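PDB 4F53: SusD homolog from Bacteroides ovatus, which probably binds glycans, perhaps mucin O-glycans, at the cell surface as the SusD-like lipoprotein of a sugar-uptake system. Local coordinates for residues A[109-114]-A[171-176]; A[116-121]-A[194-199]. All coordinates share one frame; numbering follows the deposited sequence. Where two conformers were deposited one is given.

Contact 1 of 2, residues A[109-114]-A[171-176]; sequences DELFLS and GKFGNQ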
# COMPACT_ATOMS: atom_id res chain seq x y z
N ASP A 109 24.85 0.24 19.27
CA ASP A 109 23.67 0.66 20.02
C ASP A 109 22.46 -0.19 19.63
O ASP A 109 21.98 -0.11 18.50
CB ASP A 109 23.38 2.17 19.79
CG ASP A 109 22.21 2.78 20.55
OD1 ASP A 109 21.63 2.08 21.42
OD2 ASP A 109 21.90 3.95 20.30
N GLU A 110 21.98 -0.98 20.59
CA GLU A 110 20.86 -1.90 20.50
C GLU A 110 19.58 -1.24 19.97
O GLU A 110 18.85 -1.86 19.20
CB GLU A 110 20.61 -2.50 21.89
CG GLU A 110 19.77 -3.76 21.91
CD GLU A 110 19.48 -4.34 23.29
OE1 GLU A 110 19.60 -3.60 24.29
OE2 GLU A 110 19.10 -5.53 23.35
N LEU A 111 19.32 0.02 20.35
CA LEU A 111 18.13 0.73 19.92
C LEU A 111 18.20 1.07 18.42
O LEU A 111 17.22 0.86 17.70
CB LEU A 111 17.92 1.99 20.78
CG LEU A 111 16.71 2.88 20.44
CD1 LEU A 111 15.40 2.13 20.54
CD2 LEU A 111 16.65 4.08 21.34
N PHE A 112 19.37 1.57 17.95
CA PHE A 112 19.56 1.96 16.56
C PHE A 112 19.62 0.75 15.63
O PHE A 112 19.16 0.83 14.50
CB PHE A 112 20.81 2.84 16.42
CG PHE A 112 20.48 4.31 16.50
CD1 PHE A 112 20.25 4.92 17.74
CD2 PHE A 112 20.34 5.08 15.35
CE1 PHE A 112 19.89 6.28 17.81
CE2 PHE A 112 20.00 6.44 15.42
CZ PHE A 112 19.78 7.03 16.65
N LEU A 113 20.14 -0.37 16.11
CA LEU A 113 20.22 -1.61 15.33
C LEU A 113 18.83 -2.25 15.23
O LEU A 113 18.50 -2.83 14.19
CB LEU A 113 21.23 -2.59 15.94
CG LEU A 113 22.67 -2.11 15.94
CD1 LEU A 113 23.48 -2.89 16.96
CD2 LEU A 113 23.29 -2.13 14.53
N SER A 114 18.00 -2.08 16.29
CA SER A 114 16.63 -2.59 16.32
C SER A 114 15.74 -1.79 15.37
O SER A 114 14.94 -2.36 14.64
CB SER A 114 16.08 -2.57 17.74
OG SER A 114 16.71 -3.62 18.46
N GLY A 171 10.45 -2.06 24.11
CA GLY A 171 9.74 -2.14 25.39
C GLY A 171 10.60 -1.79 26.58
O GLY A 171 10.16 -1.02 27.44
N LYS A 172 11.86 -2.32 26.63
CA LYS A 172 12.76 -2.06 27.75
C LYS A 172 13.24 -0.60 27.76
O LYS A 172 13.50 -0.09 28.85
CB LYS A 172 13.93 -3.06 27.83
CG LYS A 172 15.02 -2.95 26.79
CD LYS A 172 16.02 -4.07 26.98
CE LYS A 172 17.41 -3.71 26.52
NZ LYS A 172 18.07 -2.74 27.42
N PHE A 173 13.30 0.09 26.60
CA PHE A 173 13.66 1.52 26.57
C PHE A 173 12.49 2.37 27.08
O PHE A 173 12.69 3.49 27.52
CB PHE A 173 14.14 1.98 25.19
CG PHE A 173 15.54 1.47 24.93
CD1 PHE A 173 16.64 2.14 25.44
CD2 PHE A 173 15.75 0.28 24.25
CE1 PHE A 173 17.92 1.64 25.26
CE2 PHE A 173 17.04 -0.22 24.08
CZ PHE A 173 18.11 0.46 24.59
N GLY A 174 11.29 1.78 27.09
CA GLY A 174 10.07 2.37 27.63
C GLY A 174 9.81 3.81 27.27
O GLY A 174 9.51 4.12 26.11
N ASN A 175 9.92 4.70 28.27
CA ASN A 175 9.63 6.12 28.08
C ASN A 175 10.89 6.95 27.79
O ASN A 175 10.80 8.18 27.67
CB ASN A 175 8.81 6.68 29.24
CG ASN A 175 7.34 6.29 29.10
OD1 ASN A 175 6.70 6.49 28.04
ND2 ASN A 175 6.79 5.69 30.15
N GLN A 176 12.04 6.27 27.56
CA GLN A 176 13.28 6.93 27.15
C GLN A 176 13.14 7.34 25.68
O GLN A 176 12.43 6.70 24.90
CB GLN A 176 14.53 6.04 27.35
CG GLN A 176 14.81 5.66 28.81
CD GLN A 176 16.06 4.82 28.99
OE1 GLN A 176 16.34 3.88 28.24
NE2 GLN A 176 16.83 5.11 30.04
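Phe-173, near the end of helix 152-173, turns one ring face onto Leu-111 in the first turn of helix 110-131. Leu-111 can be followed outward from its backbone. Its CB sits over that face, offset toward the rim, 4.2 Å from the ring centroid and 19° off the normal, a CH-pi contact. At the tip, Leu-111 CD1 reaches Phe-173 CD2 at 4.2 Å. Leu-111 also touches Leu-170 and Phe-178, and both it and Phe-173 touch Thr-190.

Glu-110 reaches across with an extended chain, CG anti to the backbone N (chi1 -163°), and its OE1 lies obliquely by the Phe-173 ring. From Lys-172, CE comes nearest, 3.1 Å from Glu-110 OE1; the lysine chain bends at its last torsion (chi4 72°), and NZ stands 3.6 Å from the same oxygen. In this one of two deposited conformers the pair is a long salt bridge, its side chains crossing at about a right angle, so it is probably not constant.

Asp-109 caps the helix, its OD1 accepting from Leu-111 N at 3.3 Å from above the carboxylate plane. Gly-174, with positive phi, ends helical geometry on the other side, within a type II' turn from Phe-173 to Gln-176.

A partly buried apolar contact thus lies next to an ion pair of exposed residues, whose length and second conformer suggest a modest, doubtful electrostatic contribution, with ring packing providing most of the buried surface.

Contact 2 of 2, residues A[116-121]-A[194-199]; sequences AELYRI and YKFANS
The Phe-196 ring meets Leu-118 obliquely: CD2 of Leu-118 lies 3.8 Å from Phe-196 CD1 and 4.1 Å from CE1. Trp-193 and Phe-335 each form an edge-to-face pair with this ring. Tyr-194, one turn before Asn-198, has the amide ND2 of that residue 3.4 Å above one ring face, toward the rim. The third flat group, the guanidinium of Arg-120, takes Glu-117 at its edge: NH1 gives a hydrogen bond of 2.9 Å to OE2, nearly in plane and using the syn lone pair, as part of a salt bridge.

Leu-118 carries the contact between the helices. With CG anti to the backbone N (chi1 179°), the fork projects across the interface and its branches divide the work, CD2 going to Phe-196 and CD1 to CB of Ala-197, 4.2 Å away. The small Ala-197 side chain accompanies a close backbone approach, its CA 7.4 Å from that of Leu-118.

Away from this seam, polar side chains are held by other parts of the fold. Arg-120 NE is bonded to Tyr-97 OH and Glu-117 OE1 to Tyr-100 OH, so helix 82-106 holds both partners of the ion pair. Ser-199 OG returns to Lys-195 O at 2.6 Å, on the opposite face of that carbonyl from Ser-199 N, and is also bonded to Met-234 N.

Segments 116-121 and 194-199 run roughly parallel, and their helices are linked through helix 152-173, whose Leu-163 also touches Leu-118, a topology consistent with the TPR-like helical framework of SusD-family proteins.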
# COMPACT_ATOMS: atom_id res chain seq x y z
N ALA A 116 16.91 -0.04 12.71
CA ALA A 116 17.43 -0.37 11.38
C ALA A 116 16.78 -1.67 10.87
O ALA A 116 16.33 -1.71 9.72
CB ALA A 116 18.95 -0.51 11.42
N GLU A 117 16.67 -2.69 11.74
CA GLU A 117 16.02 -3.97 11.43
C GLU A 117 14.51 -3.79 11.21
O GLU A 117 13.96 -4.46 10.34
CB GLU A 117 16.25 -5.01 12.54
CG GLU A 117 16.18 -6.44 12.04
CD GLU A 117 17.24 -6.81 11.02
OE1 GLU A 117 18.34 -6.21 11.05
OE2 GLU A 117 16.97 -7.70 10.18
N LEU A 118 13.85 -2.92 12.00
CA LEU A 118 12.42 -2.63 11.84
C LEU A 118 12.16 -2.03 10.45
O LEU A 118 11.21 -2.45 9.79
CB LEU A 118 11.92 -1.69 12.95
CG LEU A 118 10.42 -1.28 12.90
CD1 LEU A 118 9.50 -2.47 13.06
CD2 LEU A 118 10.10 -0.25 13.97
N TYR A 119 13.02 -1.08 9.99
CA TYR A 119 12.90 -0.45 8.67
C TYR A 119 13.10 -1.48 7.59
O TYR A 119 12.32 -1.51 6.65
CB TYR A 119 13.90 0.72 8.52
CG TYR A 119 13.78 1.80 9.58
CD1 TYR A 119 12.55 2.07 10.20
CD2 TYR A 119 14.87 2.58 9.95
CE1 TYR A 119 12.42 3.08 11.15
CE2 TYR A 119 14.76 3.58 10.92
CZ TYR A 119 13.54 3.83 11.50
OH TYR A 119 13.44 4.81 12.45
N ARG A 120 14.10 -2.37 7.76
CA ARG A 120 14.38 -3.49 6.85
C ARG A 120 13.15 -4.39 6.68
O ARG A 120 12.81 -4.72 5.55
CB ARG A 120 15.55 -4.33 7.38
CG ARG A 120 16.07 -5.30 6.37
CD ARG A 120 16.97 -6.28 7.05
NE ARG A 120 17.46 -7.27 6.09
CZ ARG A 120 17.91 -8.47 6.43
NH1 ARG A 120 17.93 -8.85 7.70
NH2 ARG A 120 18.33 -9.31 5.50
N ILE A 121 12.48 -4.77 7.79
CA ILE A 121 11.27 -5.59 7.76
C ILE A 121 10.17 -4.88 6.93
O ILE A 121 9.67 -5.49 5.99
CB ILE A 121 10.80 -5.96 9.19
CG1 ILE A 121 11.83 -6.92 9.83
CG2 ILE A 121 9.40 -6.61 9.14
CD1 ILE A 121 11.69 -7.17 11.32
N TYR A 194 7.32 1.36 19.63
CA TYR A 194 6.84 0.15 20.29
C TYR A 194 5.45 -0.18 19.76
O TYR A 194 5.19 -1.32 19.40
CB TYR A 194 6.82 0.33 21.82
CG TYR A 194 6.33 -0.89 22.58
CD1 TYR A 194 7.17 -1.98 22.80
CD2 TYR A 194 5.02 -0.96 23.06
CE1 TYR A 194 6.72 -3.11 23.50
CE2 TYR A 194 4.56 -2.09 23.75
CZ TYR A 194 5.42 -3.16 23.97
OH TYR A 194 4.99 -4.28 24.65
N LYS A 195 4.55 0.84 19.70
CA LYS A 195 3.18 0.70 19.18
C LYS A 195 3.20 0.38 17.70
O LYS A 195 2.40 -0.44 17.26
CB LYS A 195 2.35 1.98 19.42
CG LYS A 195 2.10 2.26 20.90
CD LYS A 195 1.07 3.35 21.03
CE LYS A 195 1.14 4.01 22.38
NZ LYS A 195 0.08 5.04 22.52
N PHE A 196 4.11 1.01 16.93
CA PHE A 196 4.26 0.79 15.49
C PHE A 196 4.66 -0.67 15.24
O PHE A 196 4.05 -1.32 14.39
CB PHE A 196 5.33 1.77 14.91
CG PHE A 196 5.65 1.63 13.44
CD1 PHE A 196 6.52 0.64 12.98
CD2 PHE A 196 5.10 2.50 12.51
CE1 PHE A 196 6.79 0.50 11.61
CE2 PHE A 196 5.40 2.38 11.14
CZ PHE A 196 6.25 1.40 10.70
N ALA A 197 5.69 -1.18 15.98
CA ALA A 197 6.21 -2.55 15.85
C ALA A 197 5.12 -3.59 16.16
O ALA A 197 4.98 -4.54 15.38
CB ALA A 197 7.42 -2.75 16.73
N ASN A 198 4.32 -3.41 17.22
CA ASN A 198 3.22 -4.34 17.51
C ASN A 198 2.11 -4.25 16.45
O ASN A 198 1.50 -5.25 16.11
CB ASN A 198 2.63 -4.09 18.89
CG ASN A 198 3.46 -4.68 19.98
OD1 ASN A 198 3.77 -5.88 19.98
ND2 ASN A 198 3.86 -3.84 20.93
N SER A 199 1.88 -3.04 15.89
CA SER A 199 0.89 -2.80 14.83
C SER A 199 1.33 -3.51 13.55
O SER A 199 0.49 -4.06 12.85
CB SER A 199 0.73 -1.30 14.60
OG SER A 199 0.24 -0.73 15.81

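Of the three helices involved, 110-131 comes first along the chain and supplies one side of both contacts: 109-114 at its start, then 116-121 further on. The chain returns along helix 152-173, whose end closes contact 1 after 56 intervening residues, and continues into helix 190-207, where 194-199 closes contact 2. The two closures cross, because 116-121 lies between the partners of contact 1 and 194-199 follows them both. Their centres are about 12 Å apart, and Gly-171 N packs 3.5 Å from Tyr-194 CD1. Together they join helix 110-131 to two successive helices, contact 1 partly buried and farther from the chain's centre, contact 2 buried and nearer the centre.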